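Long-range contact in U4/U6 snRNA-associated-splicing factor PRP24 (Saccharomyces cerevisiae, PDB 4N0T), which binds U6 snRNA through RNA recognition motifs, promotes its annealing with U4 snRNA and so recycles the spliceosome: residues Gly33-Asp39 / Ala51-Arg57. Sequence-based numbering, arbitrary orientation.
Sequences GPIIHVD and ARIEFAR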
loop_
_atom_site.group_PDB
_atom_site.type_symbol
_atom_site.label_atom_id
_atom_site.label_comp_id
_atom_site.label_asym_id
_atom_site.label_seq_id
_atom_site.Cartn_x
_atom_site.Cartn_y
_atom_site.Cartn_z
ATOM N N GLY A 33 27.496 -18.192 -0.995
ATOM C CA GLY A 33 26.357 -18.448 -1.858
ATOM C C GLY A 33 25.833 -17.141 -2.410
ATOM O O GLY A 33 26.134 -16.071 -1.872
ATOM N N PRO A 34 25.060 -17.212 -3.500
ATOM C CA PRO A 34 24.513 -15.999 -4.114
ATOM C C PRO A 34 23.638 -15.192 -3.141
ATOM O O PRO A 34 22.839 -15.755 -2.392
ATOM C CB PRO A 34 23.685 -16.538 -5.293
ATOM C CG PRO A 34 23.525 -18.005 -5.043
ATOM C CD PRO A 34 24.734 -18.423 -4.270
ATOM N N ILE A 35 23.815 -13.876 -3.161
ATOM C CA ILE A 35 23.129 -12.977 -2.235
ATOM C C ILE A 35 22.075 -12.143 -2.969
ATOM O O ILE A 35 22.347 -11.591 -4.038
ATOM C CB ILE A 35 24.146 -12.047 -1.545
ATOM C CG1 ILE A 35 25.133 -12.882 -0.716
ATOM C CG2 ILE A 35 23.434 -11.001 -0.682
ATOM C CD1 ILE A 35 26.264 -12.091 -0.087
ATOM N N ILE A 36 20.879 -12.060 -2.391
ATOM C CA ILE A 36 19.801 -11.235 -2.934
ATOM C C ILE A 36 19.919 -9.773 -2.495
ATOM O O ILE A 36 19.752 -8.859 -3.307
ATOM C CB ILE A 36 18.414 -11.783 -2.522
ATOM C CG1 ILE A 36 18.184 -13.170 -3.129
ATOM C CG2 ILE A 36 17.295 -10.837 -2.952
ATOM C CD1 ILE A 36 16.817 -13.749 -2.820
ATOM N N HIS A 37 20.201 -9.550 -1.212
ATOM C CA HIS A 37 20.249 -8.186 -0.697
ATOM C C HIS A 37 21.121 -8.080 0.553
ATOM O O HIS A 37 21.200 -9.026 1.343
ATOM C CB HIS A 37 18.832 -7.676 -0.399
ATOM C CG HIS A 37 18.745 -6.184 -0.299
ATOM N ND1 HIS A 37 18.713 -5.517 0.908
ATOM C CD2 HIS A 37 18.711 -5.231 -1.257
ATOM C CE1 HIS A 37 18.651 -4.217 0.687
ATOM N NE2 HIS A 37 18.650 -4.013 -0.617
ATOM N N VAL A 38 21.765 -6.928 0.719
ATOM C CA VAL A 38 22.563 -6.643 1.906
ATOM C C VAL A 38 22.185 -5.276 2.465
ATOM O O VAL A 38 22.180 -4.294 1.727
ATOM C CB VAL A 38 24.061 -6.611 1.571
ATOM C CG1 VAL A 38 24.866 -6.157 2.785
ATOM C CG2 VAL A 38 24.534 -7.986 1.109
ATOM N N ASP A 39 21.850 -5.214 3.752
ATOM C CA ASP A 39 21.712 -3.924 4.439
ATOM C C ASP A 39 22.746 -3.814 5.553
ATOM O O ASP A 39 22.984 -4.782 6.266
ATOM C CB ASP A 39 20.318 -3.775 5.037
ATOM C CG ASP A 39 19.235 -3.752 3.984
ATOM O OD1 ASP A 39 19.156 -2.745 3.250
ATOM O OD2 ASP A 39 18.467 -4.732 3.897
ATOM N N ALA A 51 24.741 -6.080 9.980
ATOM C CA ALA A 51 24.328 -6.326 8.600
ATOM C C ALA A 51 23.195 -7.335 8.545
ATOM O O ALA A 51 23.136 -8.273 9.343
ATOM C CB ALA A 51 25.499 -6.810 7.748
ATOM N N ARG A 52 22.287 -7.129 7.595
ATOM C CA ARG A 52 21.281 -8.116 7.263
ATOM C C ARG A 52 21.651 -8.636 5.884
ATOM O O ARG A 52 21.861 -7.851 4.961
ATOM C CB ARG A 52 19.896 -7.453 7.216
ATOM C CG ARG A 52 18.802 -8.321 6.653
ATOM C CD ARG A 52 17.517 -7.501 6.521
ATOM N NE ARG A 52 16.405 -8.306 6.048
ATOM C CZ ARG A 52 16.151 -8.532 4.765
ATOM N NH1 ARG A 52 16.934 -8.001 3.841
ATOM N NH2 ARG A 52 15.114 -9.276 4.409
ATOM N N ILE A 53 21.763 -9.955 5.742
ATOM C CA ILE A 53 22.108 -10.535 4.446
ATOM C C ILE A 53 21.049 -11.554 4.068
ATOM O O ILE A 53 20.839 -12.552 4.777
ATOM C CB ILE A 53 23.511 -11.207 4.452
ATOM C CG1 ILE A 53 24.576 -10.233 4.951
ATOM C CG2 ILE A 53 23.881 -11.696 3.045
ATOM C CD1 ILE A 53 25.933 -10.909 5.171
ATOM N N GLU A 54 20.354 -11.290 2.964
ATOM C CA GLU A 54 19.351 -12.216 2.472
ATOM C C GLU A 54 19.987 -13.045 1.360
ATOM O O GLU A 54 20.369 -12.504 0.315
ATOM C CB GLU A 54 18.127 -11.468 1.946
ATOM C CG GLU A 54 17.043 -12.404 1.444
ATOM C CD GLU A 54 15.827 -11.670 0.927
ATOM O OE1 GLU A 54 15.769 -10.429 1.075
ATOM O OE2 GLU A 54 14.927 -12.339 0.373
ATOM N N PHE A 55 20.120 -14.348 1.595
ATOM C CA PHE A 55 20.726 -15.244 0.612
ATOM C C PHE A 55 19.667 -15.780 -0.335
ATOM O O PHE A 55 18.495 -15.848 0.017
ATOM C CB PHE A 55 21.451 -16.400 1.311
ATOM C CG PHE A 55 22.763 -15.996 1.900
ATOM C CD1 PHE A 55 23.912 -15.983 1.116
ATOM C CD2 PHE A 55 22.849 -15.592 3.223
ATOM C CE1 PHE A 55 25.140 -15.587 1.648
ATOM C CE2 PHE A 55 24.058 -15.196 3.761
ATOM C CZ PHE A 55 25.211 -15.193 2.973
ATOM N N ALA A 56 20.092 -16.146 -1.541
ATOM C CA ALA A 56 19.188 -16.755 -2.509
ATOM C C ALA A 56 18.597 -18.057 -1.976
ATOM O O ALA A 56 17.418 -18.344 -2.187
ATOM C CB ALA A 56 19.911 -17.006 -3.815
ATOM N N ARG A 57 19.418 -18.848 -1.292
ATOM C CA ARG A 57 18.995 -20.164 -0.810
ATOM C C ARG A 57 19.454 -20.433 0.620
ATOM O O ARG A 57 20.410 -19.816 1.088
ATOM C CB ARG A 57 19.522 -21.263 -1.745
ATOM C CG ARG A 57 18.944 -21.203 -3.157
ATOM C CD ARG A 57 19.493 -22.314 -4.042
ATOM N NE ARG A 57 20.831 -22.015 -4.549
ATOM C CZ ARG A 57 21.090 -21.106 -5.487
ATOM N NH1 ARG A 57 20.103 -20.390 -6.019
ATOM N NH2 ARG A 57 22.338 -20.909 -5.893
HETATM O O HOH W 1 22.400 -18.434 -1.506
HETATM O O HOH W 2 19.264 -7.264 3.443
#
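Phe55 meets Gly33 and Ile35 with one corner of its ring: the carbonyl O of Gly33 lies at the ring edge, in plane, 3.7 Å from Phe55 CE1, while Ile35 CG1 reaches the same carbon obliquely. One face is taken by CG2 of Ile53, offset toward the rim. The His37 ring has Asp39 CG and a water in plane at its edge, and its ND1 gives Asp39 OD2 a weak 3.1 Å bond. Glycine suits position 33, where at phi 148° a CB would jam against the preceding carbonyl O. The branched Ile35 suits its place because CG1 serves Phe55 while CG2, anti to the backbone N, packs 3.8 Å from Ile53 CG2. Val38 and Ile53 lie on the sheet face packed against Val25 of helix 22-29.

Strands 35-42 and 49-55 run antiparallel, and Ile36 and His37 both face Glu54 in a classic beta bulge. Glu54 O therefore takes a 2.8 Å bond from Ile36 N and a weak one from His37 N. Beyond the bulge, Ala56 N bonds Pro34 O at 2.9 Å, with an N-H...O angle of 176°.

The other face is polar. Arg52's long, extended chain lies alongside Asp39, with a long NH1–OD2 salt bridge (3.6 Å); a water donates to OD2 (2.7 Å). Arg52 NH2 pairs with Glu54 OE1 (3.6 Å), and Glu54 OE2 with Arg4. These opposite charges probably stabilise one another's ionised forms, while Arg52 NE, salt-bridged to Asp132, links the hairpin to RRM 2.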